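Local coordinates for protein Cag-Z (Helicobacter pylori, PDB 1S2X) that is of unknown function but is encoded in the cag pathogenicity island, which specifies a type IV secretion system, and so is probably connected with that system, at residues Glu16-Lys19 against Ile20-Asn24; Asp117-Asn120 against Asn121-Asp125; Val172-Ile175 against Gly176-Ile180. The protein carries 1 engineered substitution. All blocks are in the same frame, centred on the assembly; numbering follows the deposited sequence.

Contact 1: residues Glu16-Lys19 against Ile20-Asn24; sequences ERQK and ILDSN
Gln-18 reaches forward along helix 14-23 to Asp-22, one turn on, and the amide end meets the carboxylate at NE2 to OD1, 2.7 Å. The N-H points poorly at the oxygen (122°), and the bond is weak despite its short length; amide and carboxylate planes stand 46° apart. The glutamine CG lies anti to the backbone N (chi1 -174°), and a bend at chi2 then folds the amide toward Asp-22. The same carboxylate comes close to the glutamine's own carbonyl oxygen, with Asp-22 OD2 2.8 Å from Gln-18 O, two acceptors without a hydrogen bond between them, a pairing that is probably somewhat unfavourable.

Backbone bonds carry the turn. Asp-22 N donates to Gln-18 O almost straight, while Ser-23 N and Leu-21 N complete i to i+4 bonds to Lys-19 O and Arg-17 O. Ile-20 N is held less firmly, divided between weak bonds to Glu-16 O and Arg-17 O. Asn-24, the first residue to leave helical geometry, sends ND2 back weakly to Ile-20 O at the helix end.

Otherwise the side chains touch lightly: the Leu-21 methyl CD1 lies 3.8 Å from the amide oxygen Gln-18 OE1, the two side chains crossing at about a right angle. Arg-17 pairs with Glu-14. Ile-20 packs on Ser-87 and Leu-21 on Tyr-79, both of helix 74-101, and Leu-21 also meets Phe-122 of helix 105-135.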
loop_
_atom_site.group_PDB
_atom_site.type_symbol
_atom_site.label_atom_id
_atom_site.label_comp_id
_atom_site.label_asym_id
_atom_site.label_seq_id
_atom_site.Cartn_x
_atom_site.Cartn_y
_atom_site.Cartn_z
ATOM N N GLU A 16 17.344 2.355 -8.868
ATOM C CA GLU A 16 16.923 0.954 -8.818
ATOM C C GLU A 16 15.496 0.878 -8.288
ATOM O O GLU A 16 14.660 0.066 -8.675
ATOM C CB GLU A 16 17.899 0.169 -7.951
ATOM C CG GLU A 16 18.410 -1.124 -8.545
ATOM C CD GLU A 16 19.110 -0.986 -9.876
ATOM O OE1 GLU A 16 19.960 -0.090 -10.021
ATOM O OE2 GLU A 16 18.806 -1.777 -10.786
ATOM N N ARG A 17 15.217 1.787 -7.358
ATOM C CA ARG A 17 13.884 1.887 -6.785
ATOM C C ARG A 17 12.872 2.315 -7.833
ATOM O O ARG A 17 11.773 1.756 -7.890
ATOM C CB ARG A 17 13.952 2.855 -5.605
ATOM C CG ARG A 17 14.636 2.190 -4.405
ATOM C CD ARG A 17 14.574 3.106 -3.194
ATOM N NE ARG A 17 14.723 4.500 -3.601
ATOM C CZ ARG A 17 15.645 5.318 -3.109
ATOM N NH1 ARG A 17 15.708 6.573 -3.540
ATOM N NH2 ARG A 17 16.488 4.866 -2.188
ATOM N N GLN A 18 13.251 3.283 -8.657
ATOM C CA GLN A 18 12.383 3.838 -9.696
ATOM C C GLN A 18 12.090 2.804 -10.767
ATOM O O GLN A 18 11.065 2.832 -11.447
ATOM C CB GLN A 18 13.018 5.098 -10.283
ATOM C CG GLN A 18 12.183 5.876 -11.279
ATOM C CD GLN A 18 10.834 6.363 -10.807
ATOM O OE1 GLN A 18 10.653 6.890 -9.711
ATOM N NE2 GLN A 18 9.808 6.205 -11.641
ATOM N N LYS A 19 13.006 1.857 -10.924
ATOM C CA LYS A 19 12.818 0.821 -11.938
ATOM C C LYS A 19 11.708 -0.130 -11.508
ATOM O O LYS A 19 10.906 -0.615 -12.303
ATOM C CB LYS A 19 14.111 0.044 -12.178
ATOM C CG LYS A 19 15.340 0.868 -12.527
ATOM C CD LYS A 19 15.153 1.653 -13.813
ATOM C CE LYS A 19 15.847 0.978 -15.006
ATOM N NZ LYS A 19 15.228 1.369 -16.293
ATOM N N ILE A 20 11.683 -0.399 -10.208
ATOM C CA ILE A 20 10.636 -1.261 -9.653
ATOM C C ILE A 20 9.301 -0.534 -9.636
ATOM O O ILE A 20 8.235 -1.139 -9.785
ATOM C CB ILE A 20 11.076 -1.753 -8.267
ATOM C CG1 ILE A 20 12.397 -2.548 -8.318
ATOM C CG2 ILE A 20 9.994 -2.558 -7.580
ATOM C CD1 ILE A 20 12.607 -3.427 -7.107
ATOM N N LEU A 21 9.284 0.787 -9.476
ATOM C CA LEU A 21 8.010 1.494 -9.605
ATOM C C LEU A 21 7.453 1.402 -11.024
ATOM O O LEU A 21 6.339 0.931 -11.245
ATOM C CB LEU A 21 8.186 2.954 -9.195
ATOM C CG LEU A 21 8.337 3.231 -7.705
ATOM C CD1 LEU A 21 8.565 4.720 -7.470
ATOM C CD2 LEU A 21 7.139 2.745 -6.899
ATOM N N ASP A 22 8.202 1.841 -12.033
ATOM C CA ASP A 22 7.766 1.802 -13.422
ATOM C C ASP A 22 7.469 0.384 -13.895
ATOM O O ASP A 22 6.528 0.116 -14.641
ATOM C CB ASP A 22 8.836 2.401 -14.338
ATOM C CG ASP A 22 9.397 3.718 -13.840
ATOM O OD1 ASP A 22 8.599 4.545 -13.358
ATOM O OD2 ASP A 22 10.630 3.920 -13.937
ATOM N N SER A 23 8.300 -0.554 -13.456
ATOM C CA SER A 23 8.114 -1.944 -13.852
ATOM C C SER A 23 6.741 -2.466 -13.436
ATOM O O SER A 23 6.125 -3.232 -14.173
ATOM C CB SER A 23 9.215 -2.809 -13.235
ATOM O OG SER A 23 8.846 -4.171 -13.165
ATOM N N ASN A 24 6.297 -2.050 -12.264
ATOM C CA ASN A 24 5.104 -2.529 -11.598
ATOM C C ASN A 24 3.957 -1.529 -11.651
ATOM O O ASN A 24 2.964 -1.672 -10.936
ATOM C CB ASN A 24 5.411 -2.822 -10.122
ATOM C CG ASN A 24 5.960 -4.205 -9.862
ATOM O OD1 ASN A 24 5.258 -5.210 -9.978
ATOM N ND2 ASN A 24 7.234 -4.277 -9.481
#

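Contact 2: residues Asp117-Asn120 against Asn121-Asp125; sequences DNFN and NFTCD
From Asp-117 to Cys-124 the backbone runs as an unbroken alpha helix, with the amides of Asn-121, Phe-122, Thr-123 and Cys-124 bonded to the carbonyls four residues earlier. Across this turn Thr-123 meets Phe-119 with both branches, hydroxyl on the carbonyl and methyl on the ring. The hydroxyl OG1 donates to Phe-119 O at 2.8 Å. The backbone amide Thr-123 N bonds to that same Phe-119 O at 3.1 Å. The two donors come from opposite faces of the carbonyl plane, so one oxygen takes two bonds, and the threonine hydroxyl is satisfied by the backbone of its own helix.

A chi1 of 55° sets OG1 between the backbone N and the carbonyl carbon, and leaves CG2 directed at the Phe-119 ring. That methyl lies over one face of the ring, 4.1 Å from its centroid and 24° off the normal, offset toward the rim: a CH-pi contact. Thus the polar branch holds the backbone while the apolar branch rests on part of one face of the ring.

Cys-124 sits close against the carbonyl of Asn-120, its SG 3.2 Å from Asn-120 O, while the side-chain ends are farther apart, Asn-120 OD1 lying 3.7 Å from Cys-124 SG. Asn-121 turns its amide back along the helix, where OD1 stands 3.0 Å from Asp-117 O; these are two acceptors and make no bond.

This turn packs against three other helices. Phe-119 and Phe-122 both touch Ser-87 of helix 74-101, and Phe-122 also meets Arg-17 of helix 14-23, while Asn-120 and Thr-123 pack against Ile-175 of helix 161-183.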
loop_
_atom_site.group_PDB
_atom_site.type_symbol
_atom_site.label_atom_id
_atom_site.label_comp_id
_atom_site.label_asym_id
_atom_site.label_seq_id
_atom_site.Cartn_x
_atom_site.Cartn_y
_atom_site.Cartn_z
ATOM N N ASP A 117 17.686 -0.788 4.787
ATOM C CA ASP A 117 16.999 0.406 5.255
ATOM C C ASP A 117 16.229 1.065 4.110
ATOM O O ASP A 117 15.176 1.653 4.331
ATOM C CB ASP A 117 17.946 1.447 5.837
ATOM C CG ASP A 117 18.499 1.144 7.208
ATOM O OD1 ASP A 117 17.947 0.306 7.946
ATOM O OD2 ASP A 117 19.512 1.775 7.568
ATOM N N ASN A 118 16.759 0.974 2.890
ATOM C CA ASN A 118 16.036 1.572 1.775
ATOM C C ASN A 118 14.925 0.634 1.306
ATOM O O ASN A 118 13.932 1.100 0.738
ATOM C CB ASN A 118 16.977 1.914 0.620
ATOM C CG ASN A 118 17.848 3.112 0.942
ATOM O OD1 ASN A 118 17.553 3.873 1.870
ATOM N ND2 ASN A 118 18.920 3.283 0.174
ATOM N N PHE A 119 15.115 -0.661 1.543
ATOM C CA PHE A 119 14.076 -1.654 1.271
ATOM C C PHE A 119 12.921 -1.408 2.243
ATOM O O PHE A 119 11.755 -1.338 1.856
ATOM C CB PHE A 119 14.579 -3.092 1.374
ATOM C CG PHE A 119 13.499 -4.161 1.371
ATOM C CD1 PHE A 119 12.995 -4.685 2.552
ATOM C CD2 PHE A 119 12.982 -4.641 0.184
ATOM C CE1 PHE A 119 11.998 -5.645 2.557
ATOM C CE2 PHE A 119 11.970 -5.593 0.171
ATOM C CZ PHE A 119 11.469 -6.087 1.357
ATOM N N ASN A 120 13.268 -1.274 3.523
ATOM C CA ASN A 120 12.223 -1.093 4.519
ATOM C C ASN A 120 11.390 0.156 4.212
ATOM O O ASN A 120 10.170 0.121 4.350
ATOM C CB ASN A 120 12.790 -0.981 5.931
ATOM C CG ASN A 120 11.700 -1.151 6.980
ATOM O OD1 ASN A 120 10.841 -2.022 6.836
ATOM N ND2 ASN A 120 11.708 -0.346 8.036
ATOM N N ASN A 121 12.058 1.228 3.814
ATOM C CA ASN A 121 11.449 2.536 3.632
ATOM C C ASN A 121 10.706 2.690 2.322
ATOM O O ASN A 121 9.626 3.302 2.248
ATOM C CB ASN A 121 12.549 3.613 3.750
ATOM C CG ASN A 121 12.925 3.738 5.223
ATOM O OD1 ASN A 121 14.016 4.173 5.565
ATOM N ND2 ASN A 121 11.991 3.340 6.078
ATOM N N PHE A 122 11.289 2.126 1.263
ATOM C CA PHE A 122 10.612 2.221 -0.030
ATOM C C PHE A 122 9.333 1.394 -0.026
ATOM O O PHE A 122 8.297 1.810 -0.548
ATOM C CB PHE A 122 11.581 1.768 -1.109
ATOM C CG PHE A 122 10.981 1.537 -2.484
ATOM C CD1 PHE A 122 10.684 0.260 -2.915
ATOM C CD2 PHE A 122 10.718 2.591 -3.339
ATOM C CE1 PHE A 122 10.138 0.045 -4.166
ATOM C CE2 PHE A 122 10.188 2.381 -4.596
ATOM C CZ PHE A 122 9.903 1.098 -5.022
ATOM N N THR A 123 9.377 0.198 0.570
ATOM C CA THR A 123 8.199 -0.659 0.529
ATOM C C THR A 123 7.124 -0.136 1.478
ATOM O O THR A 123 5.961 -0.067 1.077
ATOM C CB THR A 123 8.476 -2.130 0.897
ATOM O OG1 THR A 123 9.103 -2.194 2.177
ATOM C CG2 THR A 123 9.428 -2.760 -0.106
ATOM N N CYS A 124 7.544 0.210 2.687
ATOM C CA CYS A 124 6.617 0.717 3.701
ATOM C C CYS A 124 5.948 2.011 3.257
ATOM O O CYS A 124 4.780 2.266 3.572
ATOM C CB CYS A 124 7.341 0.890 5.036
ATOM S SG CYS A 124 7.492 -0.662 5.963
ATOM N N ASP A 125 6.634 2.867 2.504
ATOM C CA ASP A 125 5.979 4.077 2.015
ATOM C C ASP A 125 4.994 3.721 0.914
ATOM O O ASP A 125 3.949 4.348 0.752
ATOM C CB ASP A 125 6.974 5.102 1.481
ATOM C CG ASP A 125 7.840 5.730 2.557
ATOM O OD1 ASP A 125 7.601 5.495 3.758
ATOM O OD2 ASP A 125 8.786 6.468 2.185
#

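Contact 3: residues Val172-Ile175 against Gly176-Ile180; sequences VQDI and GTKYI
Asp-174 and Lys-178 form an i to i+4 salt bridge on helix 161-183, part of the all-helical fold of this protein. The two side chains approach at a slant, and the ammonium group NZ meets the carboxylate at OD1, 2.7 Å away, on the syn lone pair, the side facing OD2. The second oxygen lies farther off, with OD2 to NZ at 3.7 Å, so the grip is one-sided rather than forked. On the aspartate, CG is anti to the backbone N (chi1 -175°), which holds the acid out from the helix, and the Lys-178 chain runs back along the axis to meet it. The lysine leaves its backbone in the other sense, with CG anti to the carbonyl carbon; its chain runs extended through CG and CD and turns only at chi4 (86°), folding NZ back onto the acid. Along the way the aliphatic part lies beside the same group, with CD 3.3 Å from OD1. Lys-178 has a second partner in Tyr-88 of helix 74-101, through a cation-pi contact, so its positive end is shared between an acid and an aromatic ring.

Ile-175 turns toward the protein interior, where it meets Val-84 of helix 74-101. Tyr-179 leads its ring away from this turn, and its OH makes a weak hydrogen bond to Asp-117 on helix 105-135. Its amide N bonds to Ile-175 O.

Thr-177 gives Gln-173 a doubly occupied carbonyl: the amide N donates to Gln-173 O at 3.1 Å, and the hydroxyl OG1 reaches that oxygen at 3.2 Å from the opposite face of its plane.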
loop_
_atom_site.group_PDB
_atom_site.type_symbol
_atom_site.label_atom_id
_atom_site.label_comp_id
_atom_site.label_asym_id
_atom_site.label_seq_id
_atom_site.Cartn_x
_atom_site.Cartn_y
_atom_site.Cartn_z
ATOM N N VAL A 172 2.834 -5.867 5.468
ATOM C CA VAL A 172 3.803 -5.139 6.287
ATOM C C VAL A 172 4.587 -6.126 7.151
ATOM O O VAL A 172 5.755 -5.922 7.493
ATOM C CB VAL A 172 3.088 -4.095 7.153
ATOM C CG1 VAL A 172 3.954 -3.601 8.300
ATOM C CG2 VAL A 172 2.635 -2.921 6.286
ATOM N N GLN A 173 3.913 -7.217 7.508
ATOM C CA GLN A 173 4.522 -8.218 8.377
ATOM C C GLN A 173 5.608 -8.977 7.621
ATOM O O GLN A 173 6.648 -9.317 8.180
ATOM C CB GLN A 173 3.491 -9.199 8.944
ATOM C CG GLN A 173 2.923 -8.761 10.288
ATOM C CD GLN A 173 1.877 -9.694 10.857
ATOM O OE1 GLN A 173 0.724 -9.697 10.419
ATOM N NE2 GLN A 173 2.268 -10.498 11.859
ATOM N N ASP A 174 5.338 -9.223 6.342
ATOM C CA ASP A 174 6.327 -9.903 5.511
ATOM C C ASP A 174 7.504 -8.998 5.145
ATOM O O ASP A 174 8.628 -9.497 5.009
ATOM C CB ASP A 174 5.655 -10.438 4.251
ATOM C CG ASP A 174 6.582 -11.272 3.391
ATOM O OD1 ASP A 174 6.936 -10.753 2.306
ATOM O OD2 ASP A 174 6.926 -12.408 3.785
ATOM N N ILE A 175 7.267 -7.705 4.976
ATOM C CA ILE A 175 8.306 -6.707 4.744
ATOM C C ILE A 175 9.292 -6.736 5.914
ATOM O O ILE A 175 10.503 -6.713 5.684
ATOM C CB ILE A 175 7.724 -5.297 4.594
ATOM C CG1 ILE A 175 7.057 -5.036 3.236
ATOM C CG2 ILE A 175 8.776 -4.240 4.865
ATOM C CD1 ILE A 175 6.262 -3.745 3.199
ATOM N N GLY A 176 8.726 -6.809 7.120
ATOM C CA GLY A 176 9.451 -6.911 8.375
ATOM C C GLY A 176 10.313 -8.156 8.445
ATOM O O GLY A 176 11.454 -8.138 8.921
ATOM N N THR A 177 9.785 -9.274 7.950
ATOM C CA THR A 177 10.567 -10.502 7.862
ATOM C C THR A 177 11.607 -10.472 6.757
ATOM O O THR A 177 12.666 -11.100 6.854
ATOM C CB THR A 177 9.642 -11.706 7.592
ATOM O OG1 THR A 177 8.699 -11.722 8.660
ATOM C CG2 THR A 177 10.431 -13.004 7.612
ATOM N N LYS A 178 11.296 -9.741 5.685
ATOM C CA LYS A 178 12.265 -9.657 4.593
ATOM C C LYS A 178 13.374 -8.689 4.991
ATOM O O LYS A 178 14.530 -8.818 4.591
ATOM C CB LYS A 178 11.577 -9.249 3.295
ATOM C CG LYS A 178 10.839 -10.376 2.581
ATOM C CD LYS A 178 10.031 -9.834 1.415
ATOM C CE LYS A 178 9.849 -10.864 0.308
ATOM N NZ LYS A 178 8.667 -11.741 0.552
ATOM N N TYR A 179 12.994 -7.704 5.804
ATOM C CA TYR A 179 13.965 -6.768 6.350
ATOM C C TYR A 179 14.956 -7.530 7.234
ATOM O O TYR A 179 16.156 -7.287 7.155
ATOM C CB TYR A 179 13.302 -5.657 7.160
ATOM C CG TYR A 179 14.280 -4.784 7.914
ATOM C CD1 TYR A 179 14.554 -4.973 9.260
ATOM C CD2 TYR A 179 14.940 -3.756 7.250
ATOM C CE1 TYR A 179 15.451 -4.166 9.928
ATOM C CE2 TYR A 179 15.842 -2.942 7.907
ATOM C CZ TYR A 179 16.089 -3.153 9.243
ATOM O OH TYR A 179 16.983 -2.342 9.903
ATOM N N ILE A 180 14.409 -8.401 8.075
ATOM C CA ILE A 180 15.237 -9.254 8.926
ATOM C C ILE A 180 16.302 -9.924 8.065
ATOM O O ILE A 180 17.501 -9.767 8.255
ATOM C CB ILE A 180 14.410 -10.339 9.627
ATOM C CG1 ILE A 180 13.487 -9.800 10.727
ATOM C CG2 ILE A 180 15.303 -11.434 10.184
ATOM C CD1 ILE A 180 13.682 -8.319 10.981
#

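From the N terminus, the chain meets contact 1 in helix 14-23, contact 2 midway along helix 105-135 and contact 3 late in helix 161-183. Each closes only a single helical turn, and the three follow in series, with none enclosing or crossing another. In space contact 2 lies between the others: it touches contact 1, where Leu-21 CG is 3.7 Å from Phe-122 CE2, and contact 3, where Thr-123 OG1 is 3.4 Å from Ile-175 CD1. Contacts 1 and 3 do not meet, their nearest atoms being about 11 Å apart. Helix 105-135 thus joins the N-terminal helix to the last one, with helix 74-101 packing against all three.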